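Secreted effector protein SopD (Salmonella typhimurium, PDB 5CPC) is a type III secreted effector that alters host cell physiology and acts with SopB in membrane fission and macropinosome formation during invasion. Local coordinates at residues 35-38 with 39-42; 48-51 with 52-55; 80-83 with 84-88. One frame throughout, in Å; residues are numbered along the deposited sequence.

Interaction 1 (35-38 with 39-42); sequences GGWD and KVQD
W37 and Q41 meet because their first torsions send them to a common place: the indole leaves with CG anti to the backbone N (chi1 -172°), which swings it beside its own carbonyl carbon and forward along the chain, while CG of Q41 stands between backbone N and carbonyl carbon (chi1 75°). The setting is the single turn of helix 37-40, which runs on into a 3-10 segment, with G36 as its N-cap residue. CB of Q41 lies over one face of the indole, 3.5 Å from the centroid of the six-membered ring, a CH-pi contact displaced toward the rim. The amide of Q41 is turned nearly parallel to the indole plane, 15° apart. Its chain runs on extended from CG, and OE1 is hydrogen-bonded to K49 at the start of the next helix; glutamine suits the position because its aliphatic root packs on the ring while its end remains polar.

V40 approaches the same indole obliquely, CG1 lying 3.9 Å from CE3 of W37, and the two side chains cross at about a right angle. Tryptophan is the buried residue of this otherwise surface turn, since its ring also packs on K49, A52, L53 and L56 of helix 49-60. G35 and G36 both have positive phi, a conformation that glycine adopts with little strain, and they lead the chain into the turn. D38 is exposed, and its OD2 is hydrogen-bonded to ND1 of H33.

Beneath the side chains, N of Q41 donates to O of W37 at 2.9 Å. The carbonyl of G36 is gripped twice: N of V40 reaches its O at 3.0 Å, and N of K39 approaches the same O at 3.1 Å from above the carbonyl plane.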
# COMPACT_ATOMS: atom_id res chain seq x y z
N GLY A 35 11.74 -1.96 -24.25
CA GLY A 35 11.71 -2.49 -25.65
C GLY A 35 12.12 -1.49 -26.77
O GLY A 35 11.63 -1.62 -27.90
N GLY A 36 12.98 -0.51 -26.46
CA GLY A 36 13.32 0.61 -27.38
C GLY A 36 12.09 1.44 -27.82
O GLY A 36 12.06 2.01 -28.91
N TRP A 37 11.05 1.51 -26.97
CA TRP A 37 9.76 2.20 -27.32
C TRP A 37 9.93 3.67 -27.80
O TRP A 37 9.21 4.12 -28.72
CB TRP A 37 8.73 2.11 -26.17
CG TRP A 37 7.37 2.62 -26.54
CD1 TRP A 37 6.70 3.69 -25.96
CD2 TRP A 37 6.51 2.12 -27.57
NE1 TRP A 37 5.49 3.85 -26.57
CE2 TRP A 37 5.33 2.90 -27.54
CE3 TRP A 37 6.62 1.05 -28.50
CZ2 TRP A 37 4.26 2.69 -28.41
CZ3 TRP A 37 5.55 0.84 -29.37
CH2 TRP A 37 4.39 1.67 -29.34
N ASP A 38 10.91 4.38 -27.24
CA ASP A 38 11.28 5.72 -27.70
C ASP A 38 11.32 5.91 -29.21
O ASP A 38 10.95 6.97 -29.69
CB ASP A 38 12.67 6.12 -27.16
CG ASP A 38 12.98 5.42 -25.83
OD1 ASP A 38 12.96 4.08 -25.82
OD2 ASP A 38 13.23 6.21 -24.85
N LYS A 39 11.83 4.94 -29.96
CA LYS A 39 11.89 5.09 -31.37
C LYS A 39 10.96 4.09 -32.03
O LYS A 39 10.49 4.34 -33.11
CB LYS A 39 13.31 4.86 -31.89
CG LYS A 39 14.37 5.86 -31.47
CD LYS A 39 15.72 5.37 -32.07
CE LYS A 39 15.96 5.77 -33.60
NZ LYS A 39 16.68 4.82 -34.50
N VAL A 40 10.74 2.95 -31.39
CA VAL A 40 9.86 1.92 -31.94
C VAL A 40 8.43 2.42 -32.13
O VAL A 40 7.76 2.00 -33.05
CB VAL A 40 9.90 0.61 -31.07
CG1 VAL A 40 8.82 -0.36 -31.46
CG2 VAL A 40 11.29 -0.06 -31.26
N GLN A 41 7.98 3.31 -31.26
CA GLN A 41 6.62 3.86 -31.35
C GLN A 41 6.39 4.62 -32.65
O GLN A 41 5.25 4.74 -33.05
CB GLN A 41 6.35 4.83 -30.18
CG GLN A 41 7.03 6.21 -30.33
CD GLN A 41 6.68 7.11 -29.17
OE1 GLN A 41 5.53 7.60 -29.07
NE2 GLN A 41 7.63 7.26 -28.24
N ASP A 42 7.44 5.12 -33.29
CA ASP A 42 7.30 5.85 -34.54
C ASP A 42 6.77 4.99 -35.65
O ASP A 42 6.48 5.50 -36.72
CB ASP A 42 8.63 6.48 -35.02
CG ASP A 42 9.16 7.60 -34.06
OD1 ASP A 42 8.52 7.95 -33.03
OD2 ASP A 42 10.27 8.10 -34.34

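Interaction 2 (48-51 with 52-55); sequences KKDH and ALEV
A52 N donates to K48 O at 2.8 Å, the shortest of four successive i to i+4 backbone bonds that join 48-51 to 52-55. L53 N reaches K49 O at 2.9 Å, and E54 N and V55 N follow with D50 O and H51 O. The charged ends of K49 and E54 turn to neighbouring elements: E54 forms a salt bridge with R86 of helix 76-90, while K49 is the partner of Q41, so K49 and E54 link this turn to two different parts of the chain.

These bonds make up the first turns of helix 49-60. L53 is buried against W37, I32 and W160, and A52 has a small methyl that lets W37 and F44 come close. H51 and V55 lie on the exposed side; H51 has CG anti to its backbone N (chi1 -168°), which carries the imidazole along the helix toward V55. There CD2 of H51 and CG2 of V55 are 4.0 Å apart, the methyl approaching the ring obliquely. The same CG2 of V55 rests 3.5 Å from H51 O, and CB of L53 lies 3.6 Å from K49 O.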
# COMPACT_ATOMS: atom_id res chain seq x y z
N LYS A 48 -3.04 3.34 -32.31
CA LYS A 48 -2.61 1.93 -32.16
C LYS A 48 -1.53 1.75 -31.10
O LYS A 48 -1.14 0.60 -30.82
CB LYS A 48 -2.02 1.39 -33.49
CG LYS A 48 -2.96 1.40 -34.68
CD LYS A 48 -3.93 0.27 -34.60
CE LYS A 48 -4.80 0.22 -35.85
NZ LYS A 48 -5.92 -0.76 -35.61
N LYS A 49 -1.01 2.85 -30.55
CA LYS A 49 0.18 2.78 -29.68
C LYS A 49 -0.06 1.99 -28.45
O LYS A 49 0.78 1.18 -28.09
CB LYS A 49 0.79 4.17 -29.41
CG LYS A 49 1.54 4.71 -30.63
CD LYS A 49 2.29 6.08 -30.32
CE LYS A 49 2.81 6.74 -31.61
NZ LYS A 49 3.64 7.92 -31.18
N ASP A 50 -1.23 2.13 -27.84
CA ASP A 50 -1.55 1.31 -26.64
C ASP A 50 -1.69 -0.18 -26.91
O ASP A 50 -1.25 -1.04 -26.13
CB ASP A 50 -2.79 1.82 -25.84
CG ASP A 50 -2.57 3.18 -25.23
OD1 ASP A 50 -1.42 3.46 -24.78
OD2 ASP A 50 -3.53 4.00 -25.23
N HIS A 51 -2.37 -0.51 -27.99
CA HIS A 51 -2.38 -1.88 -28.44
C HIS A 51 -0.90 -2.33 -28.72
O HIS A 51 -0.47 -3.33 -28.25
CB HIS A 51 -3.25 -2.02 -29.71
CG HIS A 51 -3.55 -3.45 -30.08
ND1 HIS A 51 -4.40 -3.80 -31.12
CD2 HIS A 51 -3.16 -4.62 -29.51
CE1 HIS A 51 -4.46 -5.12 -31.20
NE2 HIS A 51 -3.75 -5.64 -30.21
N ALA A 52 -0.11 -1.59 -29.47
CA ALA A 52 1.22 -2.09 -29.78
C ALA A 52 2.07 -2.28 -28.51
O ALA A 52 2.86 -3.24 -28.45
CB ALA A 52 1.90 -1.18 -30.74
N LEU A 53 1.87 -1.43 -27.48
CA LEU A 53 2.58 -1.55 -26.18
C LEU A 53 2.23 -2.78 -25.41
O LEU A 53 3.11 -3.43 -24.83
CB LEU A 53 2.29 -0.35 -25.25
CG LEU A 53 3.30 0.78 -25.27
CD1 LEU A 53 2.70 2.04 -24.55
CD2 LEU A 53 4.70 0.37 -24.66
N GLU A 54 0.93 -3.12 -25.40
CA GLU A 54 0.50 -4.34 -24.76
C GLU A 54 1.20 -5.52 -25.45
O GLU A 54 1.68 -6.48 -24.80
CB GLU A 54 -1.03 -4.43 -24.92
CG GLU A 54 -1.66 -5.53 -24.11
CD GLU A 54 -1.66 -5.15 -22.61
OE1 GLU A 54 -1.43 -6.04 -21.73
OE2 GLU A 54 -1.88 -3.95 -22.33
N VAL A 55 1.30 -5.47 -26.78
CA VAL A 55 1.98 -6.52 -27.47
C VAL A 55 3.48 -6.50 -27.13
O VAL A 55 4.07 -7.55 -26.88
CB VAL A 55 1.78 -6.45 -29.03
CG1 VAL A 55 2.52 -7.61 -29.66
CG2 VAL A 55 0.27 -6.59 -29.41

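Interaction 3 (80-83 with 84-88); sequences KIYA and FKRLQ
Residues 80-83 and 84-88 form one unbroken run of alpha-helix within helix 76-90, tied by i to i+4 bonds from F84, K85, R86 and L87 back to K80, I81, Y82 and A83. L87 N lies 2.7 Å from A83 O, whereas K85 N and I81 O are farther apart at 3.2 Å.

Y82 and R86, one turn apart, carry the side-chain contact. The tyrosine ring projects with CG anti to the backbone N (chi1 178°), and the arginine crosses it at about a right angle. CG of R86 sits over the rim of one ring face, 4.0 Å from the centroid, as a CH-pi contact, with CD close by CE1 of Y82. A bend at chi3 (-58°) then folds the guanidinium back toward A83, whose CA lies over one of its faces, while Y82 CD1 meets its edge in plane. Ring and guanidinium are 56° apart, so the two do not stack flat. Arginine suits this place: its aliphatic part packs on the aromatic ring and its charged end serves E54. The Y82 hydroxyl is hydrogen-bonded to W160 of helix 141-160. The end of the F84 side chain leads away from this contact, and its ring packs on I101, L112 and V114 of the three-stranded antiparallel sheet. A83 is small enough to leave room for the guanidinium: its CB is 3.7 Å from NH2 of R86.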
# COMPACT_ATOMS: atom_id res chain seq x y z
N LYS A 80 -2.13 -8.92 -12.42
CA LYS A 80 -3.52 -9.10 -12.88
C LYS A 80 -4.36 -7.92 -12.55
O LYS A 80 -5.15 -7.53 -13.37
CB LYS A 80 -4.18 -10.35 -12.33
CG LYS A 80 -3.67 -11.64 -12.97
CD LYS A 80 -4.39 -12.88 -12.40
CE LYS A 80 -3.68 -14.15 -12.84
NZ LYS A 80 -4.50 -15.35 -12.45
N ILE A 81 -4.10 -7.27 -11.40
CA ILE A 81 -4.95 -6.24 -10.92
C ILE A 81 -4.88 -5.05 -11.86
O ILE A 81 -5.92 -4.58 -12.36
CB ILE A 81 -4.69 -5.82 -9.40
CG1 ILE A 81 -4.67 -6.99 -8.38
CG2 ILE A 81 -5.60 -4.69 -9.01
CD1 ILE A 81 -5.76 -8.05 -8.46
N TYR A 82 -3.67 -4.53 -12.10
CA TYR A 82 -3.55 -3.47 -13.12
C TYR A 82 -4.00 -3.97 -14.53
O TYR A 82 -4.68 -3.24 -15.24
CB TYR A 82 -2.14 -2.83 -13.18
CG TYR A 82 -2.00 -1.78 -14.23
CD1 TYR A 82 -1.03 -1.92 -15.25
CD2 TYR A 82 -2.86 -0.66 -14.27
CE1 TYR A 82 -0.89 -0.94 -16.27
CE2 TYR A 82 -2.74 0.35 -15.32
CZ TYR A 82 -1.73 0.18 -16.30
OH TYR A 82 -1.57 1.07 -17.32
N ALA A 83 -3.69 -5.21 -14.90
CA ALA A 83 -4.12 -5.74 -16.28
C ALA A 83 -5.66 -5.72 -16.44
O ALA A 83 -6.24 -5.29 -17.49
CB ALA A 83 -3.61 -7.13 -16.50
N PHE A 84 -6.33 -6.10 -15.36
CA PHE A 84 -7.81 -6.04 -15.34
C PHE A 84 -8.30 -4.61 -15.56
O PHE A 84 -9.31 -4.38 -16.24
CB PHE A 84 -8.36 -6.69 -14.06
CG PHE A 84 -9.88 -6.90 -14.08
CD1 PHE A 84 -10.46 -7.77 -14.97
CD2 PHE A 84 -10.70 -6.19 -13.20
CE1 PHE A 84 -11.85 -7.96 -15.01
CE2 PHE A 84 -12.11 -6.38 -13.21
CZ PHE A 84 -12.68 -7.26 -14.12
N LYS A 85 -7.59 -3.65 -14.98
CA LYS A 85 -7.88 -2.24 -15.18
C LYS A 85 -7.68 -1.93 -16.68
O LYS A 85 -8.56 -1.28 -17.35
CB LYS A 85 -6.95 -1.38 -14.27
CG LYS A 85 -7.49 -0.03 -13.76
CD LYS A 85 -7.84 1.01 -14.84
CE LYS A 85 -9.40 1.22 -14.98
NZ LYS A 85 -9.96 1.53 -16.39
N ARG A 86 -6.62 -2.49 -17.27
CA ARG A 86 -6.40 -2.20 -18.69
C ARG A 86 -7.53 -2.77 -19.50
O ARG A 86 -7.97 -2.17 -20.49
CB ARG A 86 -5.02 -2.66 -19.25
CG ARG A 86 -3.79 -1.99 -18.58
CD ARG A 86 -2.46 -2.26 -19.41
NE ARG A 86 -2.11 -3.67 -19.62
CZ ARG A 86 -1.56 -4.48 -18.72
NH1 ARG A 86 -1.29 -4.05 -17.50
NH2 ARG A 86 -1.27 -5.74 -19.04
N LEU A 87 -7.98 -3.96 -19.12
CA LEU A 87 -9.15 -4.57 -19.82
C LEU A 87 -10.35 -3.65 -19.73
O LEU A 87 -10.93 -3.26 -20.73
CB LEU A 87 -9.53 -5.93 -19.23
CG LEU A 87 -10.43 -6.89 -20.02
CD1 LEU A 87 -10.03 -7.00 -21.55
CD2 LEU A 87 -10.43 -8.31 -19.38
N GLN A 88 -10.70 -3.29 -18.50
CA GLN A 88 -11.90 -2.50 -18.24
C GLN A 88 -11.85 -1.25 -19.10
O GLN A 88 -12.85 -0.86 -19.72
CB GLN A 88 -11.98 -2.14 -16.77
CG GLN A 88 -13.27 -1.39 -16.42
CD GLN A 88 -13.20 -0.68 -15.11
OE1 GLN A 88 -12.16 -0.11 -14.73
NE2 GLN A 88 -14.31 -0.71 -14.39

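Overall arrangement
From the N terminus, the chain makes the short turn of interaction 1, runs through a connecting stretch into helix 49-60, where interaction 2 lies, and later enters helix 76-90 with interaction 3. Each is local, between adjoining segments of one continuous stretch, so none closes a long loop; they come in series and neither nest nor cross. Interactions 1 and 2 touch directly, through the indole of W37 and the Q41-K49 pair. Interactions 2 and 3 meet through E54 and R86. Interactions 1 and 3 remain about 12 Å apart at their nearest atoms, so helix 49-60 joins the N-terminal turn to helix 76-90, which packs on the three-stranded sheet and helix 141-160.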